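Local coordinates for protein ECXA (Escherichia coli, PDB 4L63) that probably acts as a zinc-dependent metallopeptidase of the metzincin type, at residues K151-K159 and P218-P226; G163-E173 and I198-D206. All blocks are in the same frame, centred on the assembly; numbering follows the deposited sequence.

Contact 1 (K151-K159 and P218-P226); sequences KLKLRITIK and PVTETDIGP
Leu152, Ile156 and the stem of Lys159 pack against Ile224 in a helix-to-loop contact, with a single salt bridge between Arg155 and Glu221 beside it. The helix is 146-165, which further on carries two of the three zinc-binding histidines, His160 and His164, and the loop joins helix 207-215 to helix 228-239. Ile224 enters with CG1 wedged between its own backbone N and carbonyl carbon (chi1 72°), so that CG2 faces Leu152 while CD1 reaches Ile156 and the Lys159 chain. CG2 lies 3.8 Å from Leu152 CD1, while CD1 ends 3.6 Å from Ile156 CG1, the two isoleucines crossing at nearly a right angle. Lys159 passes across the same residue in extended form, and its NZ comes within 3.2 Å of Ile224 CG1; the ammonium itself is paired with Glu70 in the neighbouring helix 60-70.

Glu221 runs past Leu152 in the opposite direction, its CG 3.7 Å from Leu152 CD1. The two carboxylate oxygens meet different partners. OE1 takes a weak, bent bond from Arg155 NE (3.2 Å, 123° at the hydrogen), with the guanidinium and carboxylate planes 67° apart, and OE2 lies 3.0 Å from Leu152 N at an angle too poor for a hydrogen bond. Arg155 also makes a cation-pi contact with Tyr63, while Ile208 of helix 207-215 touches both Leu152 and Ile156.

With such a poorly aligned ion pair, packing of Ile224 and of the Glu221 stem probably contributes more to holding the loop on the helix than the charges of Arg155 and Glu221 do.

Contact 2 (G163-E173 and I198-D206); sequences GHILGLLHNNE and IMLNGSNYD. With ZN (zinc ion), chain G.
Met199 folds back on itself, with chi1, chi2 and chi3 all near -60°, and so brings its methyl CE over one face of the His164 ring, 3.6 Å from the ring centroid, in a CH-pi contact. Met199 sits where the Met-turn methionine of metzincins is found, its methyl against the His164 ring of the zinc site and not bound to the metal. Its SD lies 3.8 Å from Gly163 CA, so the sulfur packs directly on the helix backbone.

His164 NE2 and His170 NE2 bind the zinc ion at 2.2 and 2.1 Å, and His160 and a water complete the set of ligands. Both rings are steadied from their far nitrogens. His164 ND1 donates to Leu168 O, which lies in the plane of the ring; His170 ND1 donates to Glu173 OE2, reaching it from above the carboxylate plane, while OE1 takes the backbone N of His170. Asn201 CA sits over one face of the His170 ring, toward its rim, as a CH-pi contact.

Beyond the metal, a chain of amides ties the two segments together. Asn171 OD1 accepts from Asn201 N (2.9 Å, 159°), and Asn171 N donates to Met199 O. Asn201 ND2 meets a lone pair of Asn172 OD1 in that carbonyl's plane at 2.9 Å, and Asn172 OD1 lies in the amide plane of Asn201, although the two amides are turned 67° apart. Asn172 ND2 passes the link on to Asn204 OD1, from above that carbonyl plane.

A Schellman motif at Gly167 ends helix 146-165 and turns the chain toward His170; there Leu168 and Leu169 pack on strand 12-16, Leu168 and Met199 also touch helix 228-239, and Asp206 caps the start of helix 207-215.

The centres of contact 1 and contact 2 lie about 14 Å apart, and both draw on helix 146-165: contact 1 uses its middle, contact 2 its last turn and the chain beyond. Along the sequence the order is 151-159, 163-173, 198-206, 218-226, so contact 2 falls wholly between the two halves of contact 1. Helix 207-215 connects 198-206 to 218-226. The two contacts meet at Ile198, whose CD1 is 3.7 Å from Lys159 CB and which also packs on Gly225 and Pro226. The zinc-bearing helix is thus packed against the later part of the chain both beside the metal site and earlier along the helix, consistent with a metzincin-like active site.

Contact 1 (K151-K159 and P218-P226)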
loop_
_atom_site.group_PDB
_atom_site.type_symbol
_atom_site.label_atom_id
_atom_site.label_comp_id
_atom_site.label_asym_id
_atom_site.label_seq_id
_atom_site.Cartn_x
_atom_site.Cartn_y
_atom_site.Cartn_z
ATOM N N LYS A 151 -36.539 9.126 -3.927
ATOM C CA LYS A 151 -36.137 7.779 -4.351
ATOM C C LYS A 151 -34.634 7.576 -4.166
ATOM O O LYS A 151 -34.190 6.497 -3.770
ATOM C CB LYS A 151 -36.521 7.513 -5.813
ATOM C CG LYS A 151 -37.817 8.165 -6.267
ATOM C CD LYS A 151 -37.875 8.310 -7.784
ATOM C CE LYS A 151 -38.920 7.419 -8.418
ATOM N NZ LYS A 151 -39.345 7.973 -9.735
ATOM N N LEU A 152 -33.860 8.616 -4.464
ATOM C CA LEU A 152 -32.414 8.587 -4.268
ATOM C C LEU A 152 -32.093 8.292 -2.810
ATOM O O LEU A 152 -31.310 7.391 -2.504
ATOM C CB LEU A 152 -31.784 9.917 -4.696
ATOM C CG LEU A 152 -30.291 10.103 -4.403
ATOM C CD1 LEU A 152 -29.476 9.013 -5.073
ATOM C CD2 LEU A 152 -29.811 11.483 -4.838
ATOM N N LYS A 153 -32.725 9.053 -1.919
ATOM C CA LYS A 153 -32.543 8.900 -0.482
ATOM C C LYS A 153 -32.971 7.511 -0.011
ATOM O O LYS A 153 -32.369 6.943 0.900
ATOM C CB LYS A 153 -33.328 9.979 0.268
ATOM C CG LYS A 153 -32.538 10.691 1.356
ATOM C CD LYS A 153 -31.563 11.696 0.759
ATOM C CE LYS A 153 -30.817 12.460 1.845
ATOM N NZ LYS A 153 -30.394 11.582 2.970
ATOM N N LEU A 154 -34.006 6.963 -0.641
ATOM C CA LEU A 154 -34.507 5.651 -0.250
ATOM C C LEU A 154 -33.538 4.532 -0.627
ATOM O O LEU A 154 -33.271 3.649 0.185
ATOM C CB LEU A 154 -35.878 5.383 -0.874
ATOM C CG LEU A 154 -36.716 4.399 -0.058
ATOM C CD1 LEU A 154 -37.428 5.118 1.077
ATOM C CD2 LEU A 154 -37.716 3.653 -0.940
ATOM N N ARG A 155 -33.014 4.566 -1.850
ATOM C CA ARG A 155 -32.047 3.558 -2.284
ATOM C C ARG A 155 -30.787 3.609 -1.432
ATOM O O ARG A 155 -30.315 2.579 -0.959
ATOM C CB ARG A 155 -31.676 3.739 -3.755
ATOM C CG ARG A 155 -32.817 3.487 -4.713
ATOM C CD ARG A 155 -32.357 3.587 -6.155
ATOM N NE ARG A 155 -33.470 3.390 -7.081
ATOM C CZ ARG A 155 -33.926 2.203 -7.469
ATOM N NH1 ARG A 155 -34.947 2.129 -8.312
ATOM N NH2 ARG A 155 -33.362 1.092 -7.013
ATOM N N ILE A 156 -30.245 4.811 -1.262
ATOM C CA ILE A 156 -29.103 5.034 -0.375
ATOM C C ILE A 156 -29.371 4.451 1.007
ATOM O O ILE A 156 -28.561 3.690 1.531
ATOM C CB ILE A 156 -28.781 6.530 -0.226
ATOM C CG1 ILE A 156 -28.340 7.119 -1.566
ATOM C CG2 ILE A 156 -27.710 6.741 0.842
ATOM C CD1 ILE A 156 -28.033 8.601 -1.516
ATOM N N THR A 157 -30.521 4.799 1.582
ATOM C CA THR A 157 -30.903 4.303 2.900
ATOM C C THR A 157 -30.955 2.781 2.940
ATOM O O THR A 157 -30.428 2.165 3.865
ATOM C CB THR A 157 -32.273 4.862 3.346
ATOM O OG1 THR A 157 -32.213 6.293 3.399
ATOM C CG2 THR A 157 -32.653 4.322 4.713
ATOM N N ILE A 158 -31.582 2.182 1.932
ATOM C CA ILE A 158 -31.699 0.729 1.857
ATOM C C ILE A 158 -30.338 0.062 1.627
ATOM O O ILE A 158 -29.988 -0.874 2.336
ATOM C CB ILE A 158 -32.691 0.306 0.751
ATOM C CG1 ILE A 158 -34.110 0.718 1.149
ATOM C CG2 ILE A 158 -32.623 -1.188 0.516
ATOM C CD1 ILE A 158 -35.205 0.161 0.259
ATOM N N LYS A 159 -29.567 0.553 0.659
ATOM C CA LYS A 159 -28.213 0.044 0.419
ATOM C C LYS A 159 -27.327 0.141 1.662
ATOM O O LYS A 159 -26.585 -0.791 1.982
ATOM C CB LYS A 159 -27.557 0.792 -0.741
ATOM C CG LYS A 159 -28.219 0.534 -2.079
ATOM C CD LYS A 159 -27.706 1.482 -3.135
ATOM C CE LYS A 159 -28.629 1.486 -4.335
ATOM N NZ LYS A 159 -27.960 2.077 -5.516
ATOM N N PRO A 218 -22.632 17.038 -9.979
ATOM C CA PRO A 218 -23.835 16.543 -9.298
ATOM C C PRO A 218 -23.980 15.019 -9.359
ATOM O O PRO A 218 -23.467 14.384 -10.280
ATOM C CB PRO A 218 -24.981 17.231 -10.057
ATOM C CG PRO A 218 -24.370 17.742 -11.329
ATOM C CD PRO A 218 -22.961 18.071 -10.978
ATOM N N VAL A 219 -24.680 14.452 -8.380
ATOM C CA VAL A 219 -24.779 13.004 -8.228
ATOM C C VAL A 219 -26.169 12.461 -8.551
ATOM O O VAL A 219 -27.173 12.980 -8.069
ATOM C CB VAL A 219 -24.403 12.580 -6.790
ATOM C CG1 VAL A 219 -24.921 11.190 -6.477
ATOM C CG2 VAL A 219 -22.903 12.641 -6.601
ATOM N N THR A 220 -26.215 11.416 -9.374
ATOM C CA THR A 220 -27.457 10.693 -9.630
ATOM C C THR A 220 -27.390 9.295 -9.015
ATOM O O THR A 220 -26.486 8.999 -8.231
ATOM C CB THR A 220 -27.763 10.590 -11.136
ATOM O OG1 THR A 220 -26.699 9.896 -11.797
ATOM C CG2 THR A 220 -27.920 11.976 -11.744
ATOM N N GLU A 221 -28.337 8.436 -9.378
ATOM C CA GLU A 221 -28.489 7.144 -8.714
ATOM C C GLU A 221 -27.591 6.061 -9.315
ATOM O O GLU A 221 -27.331 5.037 -8.679
ATOM C CB GLU A 221 -29.950 6.699 -8.763
ATOM C CG GLU A 221 -30.927 7.765 -8.291
ATOM C CD GLU A 221 -32.308 7.209 -7.993
ATOM O OE1 GLU A 221 -32.641 6.128 -8.524
ATOM O OE2 GLU A 221 -33.074 7.865 -7.257
ATOM N N THR A 222 -27.118 6.289 -10.537
ATOM C CA THR A 222 -26.169 5.372 -11.161
ATOM C C THR A 222 -24.785 5.538 -10.524
ATOM O O THR A 222 -23.881 4.730 -10.749
ATOM C CB THR A 222 -26.080 5.596 -12.687
ATOM O OG1 THR A 222 -24.971 4.861 -13.219
ATOM C CG2 THR A 222 -25.897 7.069 -13.006
ATOM N N ASP A 223 -24.638 6.586 -9.719
ATOM C CA ASP A 223 -23.377 6.885 -9.044
ATOM C C ASP A 223 -23.267 6.215 -7.676
ATOM O O ASP A 223 -22.195 5.742 -7.298
ATOM C CB ASP A 223 -23.207 8.396 -8.886
ATOM C CG ASP A 223 -22.848 9.082 -10.186
ATOM O OD1 ASP A 223 -22.213 8.433 -11.045
ATOM O OD2 ASP A 223 -23.202 10.270 -10.349
ATOM N N ILE A 224 -24.371 6.184 -6.935
ATOM C CA ILE A 224 -24.352 5.652 -5.576
ATOM C C ILE A 224 -24.114 4.145 -5.558
ATOM O O ILE A 224 -24.267 3.467 -6.575
ATOM C CB ILE A 224 -25.666 5.958 -4.824
ATOM C CG1 ILE A 224 -26.810 5.108 -5.379
ATOM C CG2 ILE A 224 -25.990 7.442 -4.898
ATOM C CD1 ILE A 224 -28.121 5.293 -4.645
ATOM N N GLY A 225 -23.728 3.634 -4.393
ATOM C CA GLY A 225 -23.505 2.214 -4.219
ATOM C C GLY A 225 -22.306 1.935 -3.334
ATOM O O GLY A 225 -21.579 2.858 -2.968
ATOM N N PRO A 226 -22.090 0.655 -2.996
ATOM C CA PRO A 226 -20.948 0.235 -2.179
ATOM C C PRO A 226 -19.642 0.627 -2.854
ATOM O O PRO A 226 -19.524 0.457 -4.063
ATOM C CB PRO A 226 -21.084 -1.292 -2.124
ATOM C CG PRO A 226 -22.479 -1.592 -2.591
ATOM C CD PRO A 226 -22.848 -0.492 -3.522
#

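Contact 2 (G163-E173 and I198-D206)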
loop_
_atom_site.group_PDB
_atom_site.type_symbol
_atom_site.label_atom_id
_atom_site.label_comp_id
_atom_site.label_asym_id
_atom_site.label_seq_id
_atom_site.Cartn_x
_atom_site.Cartn_y
_atom_site.Cartn_z
ATOM N N GLY A 163 -25.670 -2.929 4.066
ATOM C CA GLY A 163 -24.313 -2.986 4.588
ATOM C C GLY A 163 -24.299 -3.526 6.009
ATOM O O GLY A 163 -23.468 -4.372 6.352
ATOM N N HIS A 164 -25.244 -3.053 6.825
ATOM C CA HIS A 164 -25.377 -3.486 8.211
ATOM C C HIS A 164 -25.804 -4.954 8.298
ATOM O O HIS A 164 -25.300 -5.709 9.134
ATOM C CB HIS A 164 -26.384 -2.603 8.948
ATOM C CG HIS A 164 -25.869 -1.234 9.267
ATOM N ND1 HIS A 164 -24.588 -1.012 9.723
ATOM C CD2 HIS A 164 -26.460 -0.017 9.202
ATOM C CE1 HIS A 164 -24.411 0.282 9.924
ATOM N NE2 HIS A 164 -25.531 0.909 9.612
ATOM N N ILE A 165 -26.743 -5.349 7.439
ATOM C CA ILE A 165 -27.160 -6.752 7.352
ATOM C C ILE A 165 -25.939 -7.633 7.108
ATOM O O ILE A 165 -25.806 -8.710 7.692
ATOM C CB ILE A 165 -28.190 -6.984 6.226
ATOM C CG1 ILE A 165 -29.514 -6.297 6.554
ATOM C CG2 ILE A 165 -28.444 -8.477 6.020
ATOM C CD1 ILE A 165 -30.188 -6.854 7.779
ATOM N N LEU A 166 -25.034 -7.135 6.267
ATOM C CA LEU A 166 -23.860 -7.888 5.842
ATOM C C LEU A 166 -22.677 -7.768 6.798
ATOM O O LEU A 166 -21.574 -8.188 6.465
ATOM C CB LEU A 166 -23.430 -7.438 4.440
ATOM C CG LEU A 166 -24.465 -7.681 3.337
ATOM C CD1 LEU A 166 -24.014 -7.091 2.011
ATOM C CD2 LEU A 166 -24.771 -9.172 3.204
ATOM N N GLY A 167 -22.894 -7.184 7.976
ATOM C CA GLY A 167 -21.878 -7.204 9.014
ATOM C C GLY A 167 -20.989 -5.973 9.085
ATOM O O GLY A 167 -19.996 -5.957 9.828
ATOM N N LEU A 168 -21.329 -4.938 8.324
ATOM C CA LEU A 168 -20.552 -3.701 8.388
ATOM C C LEU A 168 -21.151 -2.716 9.386
ATOM O O LEU A 168 -22.359 -2.724 9.650
ATOM C CB LEU A 168 -20.455 -3.047 7.011
ATOM C CG LEU A 168 -19.782 -3.912 5.944
ATOM C CD1 LEU A 168 -19.612 -3.130 4.652
ATOM C CD2 LEU A 168 -18.443 -4.445 6.441
ATOM N N LEU A 169 -20.290 -1.875 9.946
ATOM C CA LEU A 169 -20.723 -0.803 10.830
ATOM C C LEU A 169 -20.412 0.517 10.134
ATOM O O LEU A 169 -20.267 0.546 8.911
ATOM C CB LEU A 169 -20.034 -0.919 12.192
ATOM C CG LEU A 169 -20.357 -2.232 12.928
ATOM C CD1 LEU A 169 -19.411 -2.456 14.092
ATOM C CD2 LEU A 169 -21.807 -2.258 13.415
ATOM N N HIS A 170 -20.310 1.608 10.890
ATOM C CA HIS A 170 -19.986 2.900 10.280
ATOM C C HIS A 170 -18.493 3.147 10.225
ATOM O O HIS A 170 -17.746 2.615 11.042
ATOM C CB HIS A 170 -20.648 4.039 11.047
ATOM C CG HIS A 170 -22.140 3.987 11.021
ATOM N ND1 HIS A 170 -22.909 4.240 12.134
ATOM C CD2 HIS A 170 -23.004 3.710 10.017
ATOM C CE1 HIS A 170 -24.187 4.115 11.819
ATOM N NE2 HIS A 170 -24.270 3.798 10.540
ATOM N N ASN A 171 -18.078 3.996 9.288
ATOM C CA ASN A 171 -16.653 4.274 9.054
ATOM C C ASN A 171 -15.891 4.679 10.308
ATOM O O ASN A 171 -14.709 4.354 10.448
ATOM C CB ASN A 171 -16.497 5.357 7.975
ATOM C CG ASN A 171 -16.866 6.752 8.468
ATOM O OD1 ASN A 171 -17.989 6.991 8.908
ATOM N ND2 ASN A 171 -15.929 7.700 8.338
ATOM N N ASN A 172 -16.559 5.371 11.228
ATOM C CA ASN A 172 -15.856 5.928 12.375
ATOM C C ASN A 172 -16.078 5.149 13.665
ATOM O O ASN A 172 -15.870 5.681 14.765
ATOM C CB ASN A 172 -16.263 7.395 12.584
ATOM C CG ASN A 172 -17.777 7.581 12.686
ATOM O OD1 ASN A 172 -18.530 6.613 12.842
ATOM N ND2 ASN A 172 -18.222 8.837 12.628
ATOM N N GLU A 173 -16.494 3.889 13.540
ATOM C CA GLU A 173 -16.847 3.113 14.730
ATOM C C GLU A 173 -15.836 2.025 15.088
ATOM O O GLU A 173 -16.135 1.125 15.882
ATOM C CB GLU A 173 -18.246 2.517 14.564
ATOM C CG GLU A 173 -19.338 3.569 14.781
ATOM C CD GLU A 173 -20.723 3.112 14.367
ATOM O OE1 GLU A 173 -20.845 2.035 13.739
ATOM O OE2 GLU A 173 -21.693 3.845 14.677
ATOM N N ILE A 198 -20.379 3.955 1.412
ATOM C CA ILE A 198 -21.794 4.196 1.612
ATOM C C ILE A 198 -22.155 3.901 3.075
ATOM O O ILE A 198 -23.293 4.106 3.504
ATOM C CB ILE A 198 -22.639 3.345 0.636
ATOM C CG1 ILE A 198 -24.075 3.884 0.549
ATOM C CG2 ILE A 198 -22.549 1.862 0.997
ATOM C CD1 ILE A 198 -24.861 3.363 -0.638
ATOM N N MET A 199 -21.166 3.447 3.846
ATOM C CA MET A 199 -21.364 3.207 5.279
ATOM C C MET A 199 -20.811 4.341 6.137
ATOM O O MET A 199 -20.551 4.147 7.329
ATOM C CB MET A 199 -20.717 1.890 5.703
ATOM C CG MET A 199 -21.162 0.697 4.882
ATOM S SD MET A 199 -22.962 0.511 4.922
ATOM C CE MET A 199 -23.254 0.181 6.672
ATOM N N LEU A 200 -20.609 5.506 5.529
ATOM C CA LEU A 200 -20.301 6.715 6.289
ATOM C C LEU A 200 -21.330 6.891 7.398
ATOM O O LEU A 200 -22.514 6.617 7.202
ATOM C CB LEU A 200 -20.299 7.949 5.388
ATOM C CG LEU A 200 -19.143 8.080 4.400
ATOM C CD1 LEU A 200 -19.260 9.397 3.637
ATOM C CD2 LEU A 200 -17.798 7.962 5.105
ATOM N N ASN A 201 -20.873 7.319 8.571
ATOM C CA ASN A 201 -21.780 7.608 9.669
ATOM C C ASN A 201 -22.625 8.829 9.316
ATOM O O ASN A 201 -22.094 9.923 9.105
ATOM C CB ASN A 201 -20.996 7.830 10.966
ATOM C CG ASN A 201 -21.871 7.765 12.199
ATOM O OD1 ASN A 201 -23.018 8.209 12.182
ATOM N ND2 ASN A 201 -21.327 7.220 13.284
ATOM N N GLY A 202 -23.940 8.636 9.241
ATOM C CA GLY A 202 -24.848 9.678 8.793
ATOM C C GLY A 202 -24.998 10.811 9.788
ATOM O O GLY A 202 -25.516 11.881 9.457
ATOM N N SER A 203 -24.549 10.571 11.016
ATOM C CA SER A 203 -24.530 11.609 12.039
ATOM C C SER A 203 -23.418 12.620 11.774
ATOM O O SER A 203 -23.465 13.747 12.262
ATOM C CB SER A 203 -24.350 10.995 13.433
ATOM O OG SER A 203 -25.463 10.194 13.799
ATOM N N ASN A 204 -22.420 12.213 10.994
ATOM C CA ASN A 204 -21.226 13.033 10.797
ATOM C C ASN A 204 -20.956 13.402 9.335
ATOM O O ASN A 204 -20.184 14.317 9.058
ATOM C CB ASN A 204 -20.002 12.313 11.377
ATOM C CG ASN A 204 -20.255 11.762 12.774
ATOM O OD1 ASN A 204 -20.559 10.575 12.948
ATOM N ND2 ASN A 204 -20.142 12.625 13.777
ATOM N N TYR A 205 -21.580 12.690 8.405
ATOM C CA TYR A 205 -21.397 12.960 6.980
ATOM C C TYR A 205 -22.724 12.967 6.251
ATOM O O TYR A 205 -23.667 12.292 6.662
ATOM C CB TYR A 205 -20.504 11.909 6.319
ATOM C CG TYR A 205 -19.163 11.675 6.963
ATOM C CD1 TYR A 205 -19.031 10.775 8.012
ATOM C CD2 TYR A 205 -18.017 12.313 6.491
ATOM C CE1 TYR A 205 -17.805 10.534 8.597
ATOM C CE2 TYR A 205 -16.781 12.078 7.072
ATOM C CZ TYR A 205 -16.683 11.185 8.124
ATOM O OH TYR A 205 -15.468 10.932 8.716
ATOM N N ASP A 206 -22.792 13.728 5.163
ATOM C CA ASP A 206 -23.848 13.549 4.176
ATOM C C ASP A 206 -23.248 12.842 2.971
ATOM O O ASP A 206 -22.424 13.418 2.249
ATOM C CB ASP A 206 -24.473 14.876 3.753
ATOM C CG ASP A 206 -25.578 14.693 2.724
ATOM O OD1 ASP A 206 -26.641 14.132 3.071
ATOM O OD2 ASP A 206 -25.368 15.081 1.556
HETATM ZN ZN ZN G . -26.002 3.052 9.655
HETATM O O HOH W 1 -28.459 3.100 10.060
#